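Local coordinates for decapping and exoribonuclease protein 1 (Kluyveromyces lactis, PDB 4GPS) that removes the NAD cap from NAD-capped RNAs, also decaps methylguanosine-capped mRNA, and degrades RNA as a metal-dependent 5'-3' exoribonuclease, at residues R111-V116 with E243-E248; D138-Y143 with C236-A241; E293-V298 with S324-G329; R313-T318 with D348-I353. All blocks are in the same frame, centred on the assembly; numbering follows the deposited sequence.

Contact 1. Residues R111-V116 with E243-E248; sequences RLRPEV and EDLLIE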
loop_
_atom_site.group_PDB
_atom_site.type_symbol
_atom_site.label_atom_id
_atom_site.label_comp_id
_atom_site.label_asym_id
_atom_site.label_seq_id
_atom_site.Cartn_x
_atom_site.Cartn_y
_atom_site.Cartn_z
ATOM N N ARG A 111 8.200 -6.190 -16.984
ATOM C CA ARG A 111 8.923 -7.393 -16.640
ATOM C C ARG A 111 10.146 -7.115 -15.792
ATOM O O ARG A 111 10.930 -6.233 -16.082
ATOM C CB ARG A 111 9.338 -8.140 -17.924
ATOM C CG ARG A 111 8.159 -8.573 -18.805
ATOM C CD ARG A 111 8.568 -8.807 -20.280
ATOM N NE ARG A 111 9.553 -9.883 -20.421
ATOM C CZ ARG A 111 9.277 -11.188 -20.440
ATOM N NH1 ARG A 111 8.026 -11.634 -20.338
ATOM N NH2 ARG A 111 10.271 -12.059 -20.543
ATOM N N LEU A 112 10.279 -7.862 -14.713
ATOM C CA LEU A 112 11.450 -7.760 -13.862
ATOM C C LEU A 112 12.525 -8.440 -14.722
ATOM O O LEU A 112 12.286 -9.527 -15.287
ATOM C CB LEU A 112 11.226 -8.566 -12.581
ATOM C CG LEU A 112 12.324 -8.501 -11.529
ATOM C CD1 LEU A 112 12.407 -7.075 -10.936
ATOM C CD2 LEU A 112 12.036 -9.526 -10.440
ATOM N N ARG A 113 13.690 -7.819 -14.838
ATOM C CA ARG A 113 14.768 -8.386 -15.651
ATOM C C ARG A 113 15.036 -9.856 -15.386
ATOM O O ARG A 113 15.030 -10.296 -14.243
ATOM C CB ARG A 113 16.030 -7.594 -15.438
ATOM C CG ARG A 113 15.973 -6.283 -16.145
ATOM C CD ARG A 113 17.126 -6.193 -17.073
ATOM N NE ARG A 113 17.974 -5.080 -16.699
ATOM C CZ ARG A 113 19.285 -5.086 -16.865
ATOM N NH1 ARG A 113 19.856 -6.153 -17.393
ATOM N NH2 ARG A 113 20.014 -4.040 -16.490
ATOM N N PRO A 114 15.279 -10.643 -16.443
ATOM C CA PRO A 114 15.535 -12.078 -16.224
ATOM C C PRO A 114 16.771 -12.431 -15.365
ATOM O O PRO A 114 16.732 -13.374 -14.571
ATOM C CB PRO A 114 15.577 -12.654 -17.651
ATOM C CG PRO A 114 15.955 -11.472 -18.510
ATOM C CD PRO A 114 15.230 -10.312 -17.880
ATOM N N GLU A 115 17.846 -11.665 -15.507
ATOM C CA GLU A 115 19.048 -11.899 -14.710
ATOM C C GLU A 115 18.660 -11.758 -13.239
ATOM O O GLU A 115 19.153 -12.501 -12.388
ATOM C CB GLU A 115 20.150 -10.879 -15.050
ATOM C CG GLU A 115 20.511 -10.839 -16.515
ATOM C CD GLU A 115 19.643 -9.876 -17.314
ATOM O OE1 GLU A 115 18.424 -9.789 -17.057
ATOM O OE2 GLU A 115 20.187 -9.206 -18.215
ATOM N N VAL A 116 17.770 -10.797 -12.967
ATOM C CA VAL A 116 17.280 -10.548 -11.626
ATOM C C VAL A 116 16.333 -11.683 -11.156
ATOM O O VAL A 116 16.411 -12.114 -10.002
ATOM C CB VAL A 116 16.561 -9.157 -11.562
ATOM C CG1 VAL A 116 15.852 -8.973 -10.224
ATOM C CG2 VAL A 116 17.573 -8.039 -11.779
ATOM N N GLU A 243 14.414 0.982 -9.602
ATOM C CA GLU A 243 13.368 0.353 -10.417
ATOM C C GLU A 243 13.845 0.299 -11.880
ATOM O O GLU A 243 13.732 -0.730 -12.565
ATOM C CB GLU A 243 12.067 1.164 -10.307
ATOM C CG GLU A 243 11.425 1.022 -8.914
ATOM C CD GLU A 243 10.378 2.071 -8.573
ATOM O OE1 GLU A 243 9.902 2.066 -7.408
ATOM O OE2 GLU A 243 10.032 2.889 -9.461
ATOM N N ASP A 244 14.408 1.411 -12.339
ATOM C CA ASP A 244 14.913 1.522 -13.705
ATOM C C ASP A 244 15.909 0.408 -14.032
ATOM O O ASP A 244 15.798 -0.256 -15.058
ATOM C CB ASP A 244 15.588 2.877 -13.893
ATOM C CG ASP A 244 15.413 3.419 -15.293
ATOM O OD1 ASP A 244 15.760 2.700 -16.259
ATOM O OD2 ASP A 244 14.929 4.570 -15.424
ATOM N N LEU A 245 16.881 0.223 -13.146
ATOM C CA LEU A 245 17.915 -0.804 -13.276
ATOM C C LEU A 245 17.396 -2.276 -13.227
ATOM O O LEU A 245 17.926 -3.136 -13.920
ATOM C CB LEU A 245 18.967 -0.565 -12.169
ATOM C CG LEU A 245 20.124 -1.550 -11.985
ATOM C CD1 LEU A 245 21.101 -1.415 -13.185
ATOM C CD2 LEU A 245 20.832 -1.259 -10.649
ATOM N N LEU A 246 16.352 -2.562 -12.439
ATOM C CA LEU A 246 15.838 -3.942 -12.304
ATOM C C LEU A 246 14.747 -4.353 -13.301
ATOM O O LEU A 246 14.508 -5.535 -13.535
ATOM C CB LEU A 246 15.330 -4.173 -10.855
ATOM C CG LEU A 246 16.382 -3.893 -9.752
ATOM C CD1 LEU A 246 15.747 -3.889 -8.419
ATOM C CD2 LEU A 246 17.507 -4.888 -9.789
ATOM N N ILE A 247 14.097 -3.367 -13.902
ATOM C CA ILE A 247 12.986 -3.626 -14.819
ATOM C C ILE A 247 13.321 -3.455 -16.315
ATOM O O ILE A 247 13.928 -2.457 -16.711
ATOM C CB ILE A 247 11.792 -2.672 -14.448
ATOM C CG1 ILE A 247 11.429 -2.838 -12.963
ATOM C CG2 ILE A 247 10.588 -2.981 -15.276
ATOM C CD1 ILE A 247 10.564 -1.691 -12.398
ATOM N N GLU A 248 12.934 -4.432 -17.132
ATOM C CA GLU A 248 13.139 -4.341 -18.579
ATOM C C GLU A 248 12.266 -3.224 -19.139
ATOM O O GLU A 248 12.781 -2.240 -19.666
ATOM C CB GLU A 248 12.765 -5.653 -19.267
ATOM C CG GLU A 248 13.975 -6.467 -19.731
ATOM C CD GLU A 248 13.599 -7.806 -20.373
ATOM O OE1 GLU A 248 14.539 -8.553 -20.752
ATOM O OE2 GLU A 248 12.381 -8.106 -20.495
HETATM O O HOH W 1 12.471 -10.656 -20.437
#
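Leu112 and Ile247 pair in a single backbone bridge that ties the end of helix 233-246 to the start of helix 114-122 in this PD-(D/E)XK nuclease fold. Two main-chain hydrogen bonds flank the pair: Arg113 N donates to Leu246 O over 2.8 Å, and Glu248 N to Arg111 O over 2.9 Å. Arg113 holds the N-cap position of one helix, while Ile247 is the first residue to leave the other.

Charged groups line the outer side. Arg111 and Glu248 run side by side, and NE of Arg111 makes a weak, charge-assisted bond of 3.3 Å to Glu248 OE2 at the guanidinium edge. A water accepts from Arg111 NH2 and donates to the same OE2, closing a small ring. Arg113 bends at chi2 (-123°) and chi3 (-118°), which brings its NE to a weak 3.4 Å bond with Leu245 O; its NH1 forms a salt bridge with Glu115 OE2, with weak hydrogen-bond geometry. Replacing Arg113 with an alanine would probably leave Glu115 without its charge partner and Leu245 O without this donor.

The apolar layer faces inward, where Leu112, Val116 and Leu246 all rest on Leu327; Leu246 lies about one helical turn after the metal ligand Glu243. Leu112 CD1 lies alongside Leu246 CB, whereas Val116 crosses Leu246 at about a right angle, its CG2 3.7 Å from CD2 of the leucine.

Contact 2. Residues D138-Y143 with C236-A241; sequences DLTKGY and CYTGFA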
loop_
_atom_site.group_PDB
_atom_site.type_symbol
_atom_site.label_atom_id
_atom_site.label_comp_id
_atom_site.label_asym_id
_atom_site.label_seq_id
_atom_site.Cartn_x
_atom_site.Cartn_y
_atom_site.Cartn_z
ATOM N N ASP A 138 26.045 2.939 -9.053
ATOM C CA ASP A 138 25.677 4.113 -8.291
ATOM C C ASP A 138 24.244 4.489 -8.640
ATOM O O ASP A 138 23.993 4.956 -9.750
ATOM C CB ASP A 138 26.625 5.275 -8.636
ATOM C CG ASP A 138 26.426 6.489 -7.728
ATOM O OD1 ASP A 138 26.677 6.365 -6.515
ATOM O OD2 ASP A 138 26.020 7.565 -8.211
ATOM N N LEU A 139 23.315 4.285 -7.701
ATOM C CA LEU A 139 21.906 4.608 -7.918
ATOM C C LEU A 139 21.684 6.110 -7.903
ATOM O O LEU A 139 20.559 6.584 -7.953
ATOM C CB LEU A 139 21.030 3.995 -6.825
ATOM C CG LEU A 139 20.985 2.480 -6.701
ATOM C CD1 LEU A 139 20.205 2.089 -5.461
ATOM C CD2 LEU A 139 20.358 1.898 -7.939
ATOM N N THR A 140 22.765 6.860 -7.845
ATOM C CA THR A 140 22.669 8.303 -7.780
ATOM C C THR A 140 23.184 8.956 -9.063
ATOM O O THR A 140 23.050 10.160 -9.254
ATOM C CB THR A 140 23.420 8.786 -6.503
ATOM O OG1 THR A 140 22.450 9.258 -5.554
ATOM C CG2 THR A 140 24.486 9.853 -6.809
ATOM N N LYS A 141 23.753 8.141 -9.948
ATOM C CA LYS A 141 24.278 8.619 -11.217
ATOM C C LYS A 141 23.131 9.227 -12.029
ATOM O O LYS A 141 22.043 8.665 -12.099
ATOM C CB LYS A 141 24.921 7.453 -11.971
ATOM C CG LYS A 141 25.696 7.832 -13.206
ATOM C CD LYS A 141 26.392 6.611 -13.780
ATOM C CE LYS A 141 26.694 6.803 -15.247
ATOM N NZ LYS A 141 25.441 7.177 -15.963
ATOM N N GLY A 142 23.371 10.392 -12.623
ATOM C CA GLY A 142 22.334 11.045 -13.407
ATOM C C GLY A 142 21.229 11.697 -12.586
ATOM O O GLY A 142 20.113 11.879 -13.080
ATOM N N TYR A 143 21.521 12.043 -11.335
ATOM C CA TYR A 143 20.533 12.690 -10.477
ATOM C C TYR A 143 20.421 14.177 -10.820
ATOM O O TYR A 143 19.352 14.782 -10.667
ATOM C CB TYR A 143 20.911 12.525 -9.004
ATOM C CG TYR A 143 20.193 13.469 -8.061
ATOM C CD1 TYR A 143 18.803 13.479 -7.966
ATOM C CD2 TYR A 143 20.914 14.353 -7.259
ATOM C CE1 TYR A 143 18.151 14.347 -7.098
ATOM C CE2 TYR A 143 20.271 15.224 -6.387
ATOM C CZ TYR A 143 18.896 15.218 -6.309
ATOM O OH TYR A 143 18.276 16.081 -5.435
ATOM N N CYS A 236 14.133 9.809 -3.130
ATOM C CA CYS A 236 13.095 9.443 -4.086
ATOM C C CYS A 236 13.691 9.113 -5.473
ATOM O O CYS A 236 13.263 8.163 -6.132
ATOM C CB CYS A 236 12.057 10.569 -4.150
ATOM S SG CYS A 236 10.904 10.436 -5.472
ATOM N N TYR A 237 14.700 9.868 -5.894
ATOM C CA TYR A 237 15.357 9.616 -7.167
ATOM C C TYR A 237 16.141 8.297 -7.208
ATOM O O TYR A 237 16.146 7.620 -8.233
ATOM C CB TYR A 237 16.305 10.760 -7.515
ATOM C CG TYR A 237 17.111 10.487 -8.760
ATOM C CD1 TYR A 237 16.634 10.844 -10.023
ATOM C CD2 TYR A 237 18.315 9.800 -8.688
ATOM C CE1 TYR A 237 17.346 10.513 -11.178
ATOM C CE2 TYR A 237 19.026 9.463 -9.823
ATOM C CZ TYR A 237 18.541 9.818 -11.061
ATOM O OH TYR A 237 19.255 9.462 -12.175
ATOM N N THR A 238 16.834 7.930 -6.126
ATOM C CA THR A 238 17.593 6.669 -6.153
ATOM C C THR A 238 16.591 5.516 -6.233
ATOM O O THR A 238 16.924 4.434 -6.714
ATOM C CB THR A 238 18.539 6.473 -4.905
ATOM O OG1 THR A 238 17.858 5.718 -3.901
ATOM C CG2 THR A 238 18.983 7.820 -4.322
ATOM N N GLY A 239 15.359 5.774 -5.774
ATOM C CA GLY A 239 14.286 4.793 -5.840
ATOM C C GLY A 239 13.878 4.545 -7.294
ATOM O O GLY A 239 13.696 3.392 -7.702
ATOM N N PHE A 240 13.740 5.619 -8.081
ATOM C CA PHE A 240 13.395 5.488 -9.500
ATOM C C PHE A 240 14.532 4.797 -10.245
ATOM O O PHE A 240 14.279 3.931 -11.085
ATOM C CB PHE A 240 13.113 6.850 -10.152
ATOM C CG PHE A 240 11.788 7.439 -9.759
ATOM C CD1 PHE A 240 10.604 6.758 -10.032
ATOM C CD2 PHE A 240 11.727 8.650 -9.065
ATOM C CE1 PHE A 240 9.372 7.270 -9.616
ATOM C CE2 PHE A 240 10.507 9.175 -8.641
ATOM C CZ PHE A 240 9.325 8.485 -8.914
ATOM N N ALA A 241 15.775 5.172 -9.932
ATOM C CA ALA A 241 16.930 4.548 -10.559
ATOM C C ALA A 241 16.979 3.043 -10.247
ATOM O O ALA A 241 17.309 2.238 -11.113
ATOM C CB ALA A 241 18.217 5.220 -10.092
#
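Tyr237 points its ring from helix 233-246 against two overlapping beta turns, type I from Asp138 to Lys141 and type II from Thr140 to Tyr143. Its CG stands anti to the backbone N (chi1 175°), which carries the phenol toward the turns, where its hydroxyl reaches the backbone. Tyr143 covers one face of the ring: its CA sits 3.8 Å from the Tyr237 centroid, over the face, a CH-pi contact. The two aromatic rings themselves are oblique, their planes 58° apart, with Tyr143 CD1 over Tyr237 CG at 3.5 Å.

At the far end, Tyr237 OH lies 2.9 Å from Lys141 O, which approaches at the ring edge, and 2.7 Å from Gly142 O, which comes in obliquely. Gly142 has a positive phi (75°), as expected at the third position of a type II turn.

Farther along the helix, Leu139 turns its CB to Thr238 CB at 4.0 Å, and its carbonyl oxygen is met by Thr238 CA in a CA-H...O contact of 3.5 Å. Ala241 CB presses against the same oxygen at 3.5 Å, a small side chain, consistent with the close approach of the turn. The Thr238 hydroxyl hydrogen-bonds with Ser296 OG of strand 290-297, while Thr140 OG1 is buried here without a polar partner.

Chemically, one phenol proton has two carbonyls within reach, which implies that the turn is tied to the helix by a bond that either oxygen could take, backed by ring-face and carbonyl packing.

Contact 3. Residues E293-V298 with S324-G329; sequences EIKSSV and SDLLIG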
loop_
_atom_site.group_PDB
_atom_site.type_symbol
_atom_site.label_atom_id
_atom_site.label_comp_id
_atom_site.label_asym_id
_atom_site.label_seq_id
_atom_site.Cartn_x
_atom_site.Cartn_y
_atom_site.Cartn_z
ATOM N N GLU A 293 7.290 -5.910 -5.938
ATOM C CA GLU A 293 7.349 -4.498 -5.590
ATOM C C GLU A 293 8.775 -4.201 -5.119
ATOM O O GLU A 293 9.308 -4.851 -4.209
ATOM C CB GLU A 293 6.315 -4.183 -4.497
ATOM C CG GLU A 293 4.953 -4.815 -4.795
ATOM C CD GLU A 293 3.783 -4.001 -4.296
ATOM O OE1 GLU A 293 3.761 -2.786 -4.562
ATOM O OE2 GLU A 293 2.879 -4.571 -3.653
ATOM N N ILE A 294 9.374 -3.226 -5.787
ATOM C CA ILE A 294 10.743 -2.800 -5.581
ATOM C C ILE A 294 10.877 -1.640 -4.583
ATOM O O ILE A 294 10.202 -0.612 -4.697
ATOM C CB ILE A 294 11.328 -2.415 -6.954
ATOM C CG1 ILE A 294 11.192 -3.635 -7.877
ATOM C CG2 ILE A 294 12.783 -1.901 -6.825
ATOM C CD1 ILE A 294 11.683 -3.406 -9.258
ATOM N N LYS A 295 11.744 -1.834 -3.595
ATOM C CA LYS A 295 11.989 -0.820 -2.563
ATOM C C LYS A 295 13.490 -0.519 -2.485
ATOM O O LYS A 295 14.336 -1.429 -2.556
ATOM C CB LYS A 295 11.486 -1.298 -1.185
ATOM C CG LYS A 295 9.982 -1.449 -1.069
ATOM C CD LYS A 295 9.273 -0.095 -1.152
ATOM C CE LYS A 295 7.793 -0.250 -1.035
ATOM N NZ LYS A 295 7.092 1.041 -1.140
ATOM N N SER A 296 13.793 0.764 -2.363
ATOM C CA SER A 296 15.158 1.250 -2.235
ATOM C C SER A 296 15.384 1.509 -0.740
ATOM O O SER A 296 14.579 2.169 -0.098
ATOM C CB SER A 296 15.307 2.551 -3.015
ATOM O OG SER A 296 16.594 3.101 -2.844
ATOM N N SER A 297 16.475 1.001 -0.175
ATOM C CA SER A 297 16.709 1.226 1.249
ATOM C C SER A 297 18.177 1.221 1.669
ATOM O O SER A 297 19.067 0.791 0.942
ATOM C CB SER A 297 15.972 0.141 2.049
ATOM O OG SER A 297 15.870 0.459 3.418
ATOM N N VAL A 298 18.418 1.713 2.865
ATOM C CA VAL A 298 19.751 1.668 3.422
ATOM C C VAL A 298 19.565 0.454 4.389
ATOM O O VAL A 298 18.420 0.141 4.749
ATOM C CB VAL A 298 20.012 3.023 4.125
ATOM C CG1 VAL A 298 19.936 2.897 5.596
ATOM C CG2 VAL A 298 21.295 3.620 3.614
ATOM N N SER A 324 2.124 -11.310 -4.025
ATOM C CA SER A 324 3.068 -10.224 -4.277
ATOM C C SER A 324 4.314 -10.396 -3.462
ATOM O O SER A 324 4.248 -10.674 -2.276
ATOM C CB SER A 324 2.424 -8.886 -3.928
ATOM O OG SER A 324 3.361 -7.848 -3.981
ATOM N N ASP A 325 5.465 -10.255 -4.090
ATOM C CA ASP A 325 6.712 -10.369 -3.344
ATOM C C ASP A 325 7.400 -9.021 -3.316
ATOM O O ASP A 325 7.050 -8.108 -4.079
ATOM C CB ASP A 325 7.643 -11.416 -3.964
ATOM C CG ASP A 325 7.192 -12.838 -3.668
ATOM O OD1 ASP A 325 6.435 -13.042 -2.691
ATOM O OD2 ASP A 325 7.601 -13.760 -4.399
ATOM N N LEU A 326 8.363 -8.892 -2.416
ATOM C CA LEU A 326 9.129 -7.672 -2.306
ATOM C C LEU A 326 10.540 -7.973 -2.728
ATOM O O LEU A 326 11.032 -9.078 -2.536
ATOM C CB LEU A 326 9.160 -7.184 -0.865
ATOM C CG LEU A 326 7.894 -6.522 -0.352
ATOM C CD1 LEU A 326 7.870 -6.495 1.165
ATOM C CD2 LEU A 326 7.852 -5.133 -0.876
ATOM N N LEU A 327 11.180 -6.977 -3.320
ATOM C CA LEU A 327 12.570 -7.064 -3.726
ATOM C C LEU A 327 13.195 -5.747 -3.225
ATOM O O LEU A 327 12.782 -4.640 -3.601
ATOM C CB LEU A 327 12.707 -7.185 -5.241
ATOM C CG LEU A 327 14.159 -7.215 -5.745
ATOM C CD1 LEU A 327 14.913 -8.433 -5.134
ATOM C CD2 LEU A 327 14.163 -7.262 -7.310
ATOM N N ILE A 328 14.168 -5.868 -2.341
ATOM C CA ILE A 328 14.788 -4.699 -1.782
ATOM C C ILE A 328 16.223 -4.517 -2.247
ATOM O O ILE A 328 17.016 -5.472 -2.303
ATOM C CB ILE A 328 14.731 -4.774 -0.261
ATOM C CG1 ILE A 328 13.271 -4.681 0.158
ATOM C CG2 ILE A 328 15.618 -3.683 0.381
ATOM C CD1 ILE A 328 13.055 -4.716 1.652
ATOM N N GLY A 329 16.528 -3.286 -2.632
ATOM C CA GLY A 329 17.872 -2.956 -3.056
ATOM C C GLY A 329 18.492 -2.092 -1.967
ATOM O O GLY A 329 18.058 -0.955 -1.749
#
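OE2 of Glu293 is held by two groups: Ser324 OG donates a weak hydrogen bond of 3.3 Å, and Arg182 forms a salt bridge to the same oxygen. The glutamate opens the Glu-Ile-Lys part of the PD-(D/E)XK signature, on the first strand of the beta-alpha-beta crossover formed by strand 290-297, helix 305-319 and strand 325-331. Glu293 and Ile294 bind the divalent metal, Ile294 presumably through its main chain, and Lys295 probably binds substrate, as in relatives.

Parallel pairing sets these residues in place. The register runs from Glu293 beside Leu326 to Ser296 beside Gly329, and the short strand axes diverge by 27°. Glu293 N donates to Asp325 O at 2.9 Å and its O accepts from Leu327 N at 3.0 Å; Lys295 repeats the pattern with Leu327 O and Gly329 N, the latter bond nearly linear at 172°. Ser297 N to Gly329 O completes the ladder.

The side chains separate onto two faces. Ile294 and Leu327 face helix 233-246 and the loop of Leu112, whereas Glu293, Lys295, Leu326 and Ile328 face helix 305-319. Bent at chi2 (-147°), Glu293 brings its carboxylate over to Ser324, and its CB rests on Leu326 CD2. An alanine at Glu293 removes the carboxylate, a metal ligand, and would probably leave Arg182 without this salt-bridge partner and Ser324 OG without this acceptor. Farther along that face, the end of Lys295 leads away from strand 325-331, while its CB lies 4.1 Å from CG1 of Ile328.

Contact 4. Residues R313-T318 with D348-I353; sequences RMWIQT and DIYHKI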
loop_
_atom_site.group_PDB
_atom_site.type_symbol
_atom_site.label_atom_id
_atom_site.label_comp_id
_atom_site.label_asym_id
_atom_site.label_seq_id
_atom_site.Cartn_x
_atom_site.Cartn_y
_atom_site.Cartn_z
ATOM N N ARG A 313 4.867 -0.472 6.933
ATOM C CA ARG A 313 4.141 0.034 5.784
ATOM C C ARG A 313 4.284 -0.937 4.616
ATOM O O ARG A 313 3.329 -1.240 3.908
ATOM C CB ARG A 313 4.682 1.426 5.431
ATOM C CG ARG A 313 3.626 2.387 4.921
ATOM C CD ARG A 313 4.136 3.821 4.773
ATOM N NE ARG A 313 2.997 4.722 4.580
ATOM C CZ ARG A 313 2.321 4.777 3.449
ATOM N NH1 ARG A 313 2.698 4.014 2.449
ATOM N NH2 ARG A 313 1.238 5.517 3.335
ATOM N N MET A 314 5.494 -1.450 4.466
ATOM C CA MET A 314 5.871 -2.396 3.419
ATOM C C MET A 314 4.984 -3.653 3.576
ATOM O O MET A 314 4.391 -4.165 2.617
ATOM C CB MET A 314 7.338 -2.760 3.650
ATOM C CG MET A 314 8.155 -3.067 2.481
ATOM S SD MET A 314 9.924 -3.148 2.935
ATOM C CE MET A 314 10.384 -1.373 2.843
ATOM N N TRP A 315 4.934 -4.161 4.800
ATOM C CA TRP A 315 4.124 -5.310 5.097
ATOM C C TRP A 315 2.657 -5.009 4.749
ATOM O O TRP A 315 2.020 -5.816 4.078
ATOM C CB TRP A 315 4.244 -5.654 6.585
ATOM C CG TRP A 315 3.307 -6.753 7.022
ATOM C CD1 TRP A 315 3.470 -8.109 6.830
ATOM C CD2 TRP A 315 2.035 -6.589 7.644
ATOM N NE1 TRP A 315 2.377 -8.784 7.285
ATOM C CE2 TRP A 315 1.475 -7.883 7.792
ATOM C CE3 TRP A 315 1.300 -5.473 8.086
ATOM C CZ2 TRP A 315 0.212 -8.093 8.374
ATOM C CZ3 TRP A 315 0.038 -5.685 8.662
ATOM C CH2 TRP A 315 -0.488 -6.986 8.797
ATOM N N ILE A 316 2.110 -3.871 5.200
ATOM C CA ILE A 316 0.704 -3.562 4.899
ATOM C C ILE A 316 0.519 -3.473 3.400
ATOM O O ILE A 316 -0.476 -3.948 2.864
ATOM C CB ILE A 316 0.268 -2.229 5.463
ATOM C CG1 ILE A 316 0.397 -2.252 6.986
ATOM C CG2 ILE A 316 -1.173 -1.926 5.021
ATOM C CD1 ILE A 316 0.351 -0.880 7.592
ATOM N N GLN A 317 1.500 -2.876 2.731
ATOM C CA GLN A 317 1.448 -2.704 1.284
ATOM C C GLN A 317 1.306 -4.014 0.503
ATOM O O GLN A 317 0.432 -4.136 -0.351
ATOM C CB GLN A 317 2.669 -1.923 0.818
ATOM C CG GLN A 317 2.857 -1.879 -0.652
ATOM C CD GLN A 317 4.231 -1.336 -1.046
ATOM O OE1 GLN A 317 4.633 -1.433 -2.203
ATOM N NE2 GLN A 317 4.945 -0.761 -0.091
ATOM N N THR A 318 2.130 -5.007 0.790
ATOM C CA THR A 318 2.002 -6.243 0.045
ATOM C C THR A 318 0.895 -7.112 0.598
ATOM O O THR A 318 0.217 -7.823 -0.159
ATOM C CB THR A 318 3.316 -7.032 -0.013
ATOM O OG1 THR A 318 3.860 -7.168 1.290
ATOM C CG2 THR A 318 4.323 -6.306 -0.918
ATOM N N ASP A 348 8.136 -13.311 5.186
ATOM C CA ASP A 348 9.471 -12.827 5.529
ATOM C C ASP A 348 9.416 -11.403 6.106
ATOM O O ASP A 348 10.002 -11.151 7.178
ATOM C CB ASP A 348 10.417 -12.864 4.315
ATOM C CG ASP A 348 10.556 -14.271 3.712
ATOM O OD1 ASP A 348 10.858 -15.227 4.460
ATOM O OD2 ASP A 348 10.368 -14.427 2.482
ATOM N N ILE A 349 8.738 -10.463 5.435
ATOM C CA ILE A 349 8.677 -9.106 6.008
ATOM C C ILE A 349 7.991 -9.214 7.355
ATOM O O ILE A 349 8.397 -8.567 8.292
ATOM C CB ILE A 349 7.847 -8.100 5.200
ATOM C CG1 ILE A 349 8.452 -7.906 3.837
ATOM C CG2 ILE A 349 7.893 -6.734 5.896
ATOM C CD1 ILE A 349 9.834 -7.250 3.924
ATOM N N TYR A 350 6.964 -10.055 7.442
ATOM C CA TYR A 350 6.221 -10.247 8.697
ATOM C C TYR A 350 7.111 -10.690 9.856
ATOM O O TYR A 350 7.076 -10.120 10.945
ATOM C CB TYR A 350 5.132 -11.308 8.533
ATOM C CG TYR A 350 4.375 -11.512 9.806
ATOM C CD1 TYR A 350 3.494 -10.541 10.267
ATOM C CD2 TYR A 350 4.601 -12.634 10.609
ATOM C CE1 TYR A 350 2.849 -10.665 11.506
ATOM C CE2 TYR A 350 3.959 -12.771 11.858
ATOM C CZ TYR A 350 3.078 -11.774 12.296
ATOM O OH TYR A 350 2.407 -11.895 13.500
ATOM N N HIS A 351 7.885 -11.738 9.603
ATOM C CA HIS A 351 8.773 -12.289 10.611
ATOM C C HIS A 351 9.800 -11.236 11.043
ATOM O O HIS A 351 10.105 -11.143 12.218
ATOM C CB HIS A 351 9.475 -13.561 10.076
ATOM C CG HIS A 351 10.541 -14.092 10.992
ATOM N ND1 HIS A 351 10.261 -14.624 12.240
ATOM C CD2 HIS A 351 11.893 -14.087 10.881
ATOM C CE1 HIS A 351 11.396 -14.912 12.854
ATOM N NE2 HIS A 351 12.400 -14.594 12.053
ATOM N N LYS A 352 10.323 -10.437 10.111
ATOM C CA LYS A 352 11.296 -9.412 10.484
ATOM C C LYS A 352 10.666 -8.414 11.489
ATOM O O LYS A 352 11.345 -7.955 12.407
ATOM C CB LYS A 352 11.809 -8.685 9.217
ATOM C CG LYS A 352 13.071 -7.821 9.394
ATOM C CD LYS A 352 13.652 -7.450 8.025
ATOM C CE LYS A 352 14.972 -6.680 8.131
ATOM N NZ LYS A 352 16.058 -7.424 8.882
ATOM N N ILE A 353 9.375 -8.104 11.345
ATOM C CA ILE A 353 8.738 -7.154 12.269
ATOM C C ILE A 353 7.934 -7.748 13.425
ATOM O O ILE A 353 7.440 -6.997 14.267
ATOM C CB ILE A 353 7.827 -6.107 11.524
ATOM C CG1 ILE A 353 6.657 -6.796 10.835
ATOM C CG2 ILE A 353 8.641 -5.351 10.461
ATOM C CD1 ILE A 353 5.779 -5.813 10.101
#
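A buried, apolar packing of the crossover helix 305-319 of the PD-(D/E)XK nuclease core on helix 346-353 brings Trp315 and Met314 against Ile349, Tyr350 and Ile353. Together with Ile349, Met314 and Thr318 lie against Leu326 of the adjoining strand. The two short axes run roughly antiparallel, at 150°, and approach to 9.5 Å.

Trp315 is the centrepiece. Its CG stands anti to the backbone N (chi1 174°), which sets the indole alongside Tyr350, and its CB touches both isoleucines, 3.9 Å from Ile349 CG2 and 3.8 Å from Ile353 CD1. Ile353 meets the tryptophan at about a right angle, its CG1 held between the backbone N and the carbonyl carbon. Met314 adds its sulfur, with SD 4.2 Å from Ile349 CD1.

Tyr350 points the same way as Trp315; the five-membered ring of the Trp315 indole and the Tyr350 ring are inclined at 47°, neither stacked nor edge-to-face. The polar ends of both rings are satisfied beyond the two helices: Trp315 NE1 hydrogen-bonds with Thr79 OG1, and Tyr350 OH with Val76 O and Asn371. The NE1 bond probably limits the turning of the indole, and the bonds at OH anchor the end of the tyrosine, while Pro370 touches all three of Trp315, Tyr350 and Ile353. Where the two aromatics come closest, Trp315 NE1 sits at the edge of the tyrosine ring, 3.6 Å from Tyr350 CD1.

Overall arrangement
Along the chain, contact 2 falls within the span bridged by contact 1, both using helix 233-246, and their centres are about 15 Å apart. Contacts 3 and 4 come later and alternate, since helix 305-319 of contact 4 connects the two strands of contact 3; their centres lie about 11 Å apart. The strand pair is the hub: contact 1, centred about 12 Å away, packs Leu246 and Ile247 on one face through Ile294 and Leu327, while contact 4 backs the other face at Leu326. Contacts 2 and 4 stay about 24 Å apart, centre to centre. Helices on both sides thus bring Glu243 and Gln317, a probable substrate-binding residue, to the central metal-binding strand.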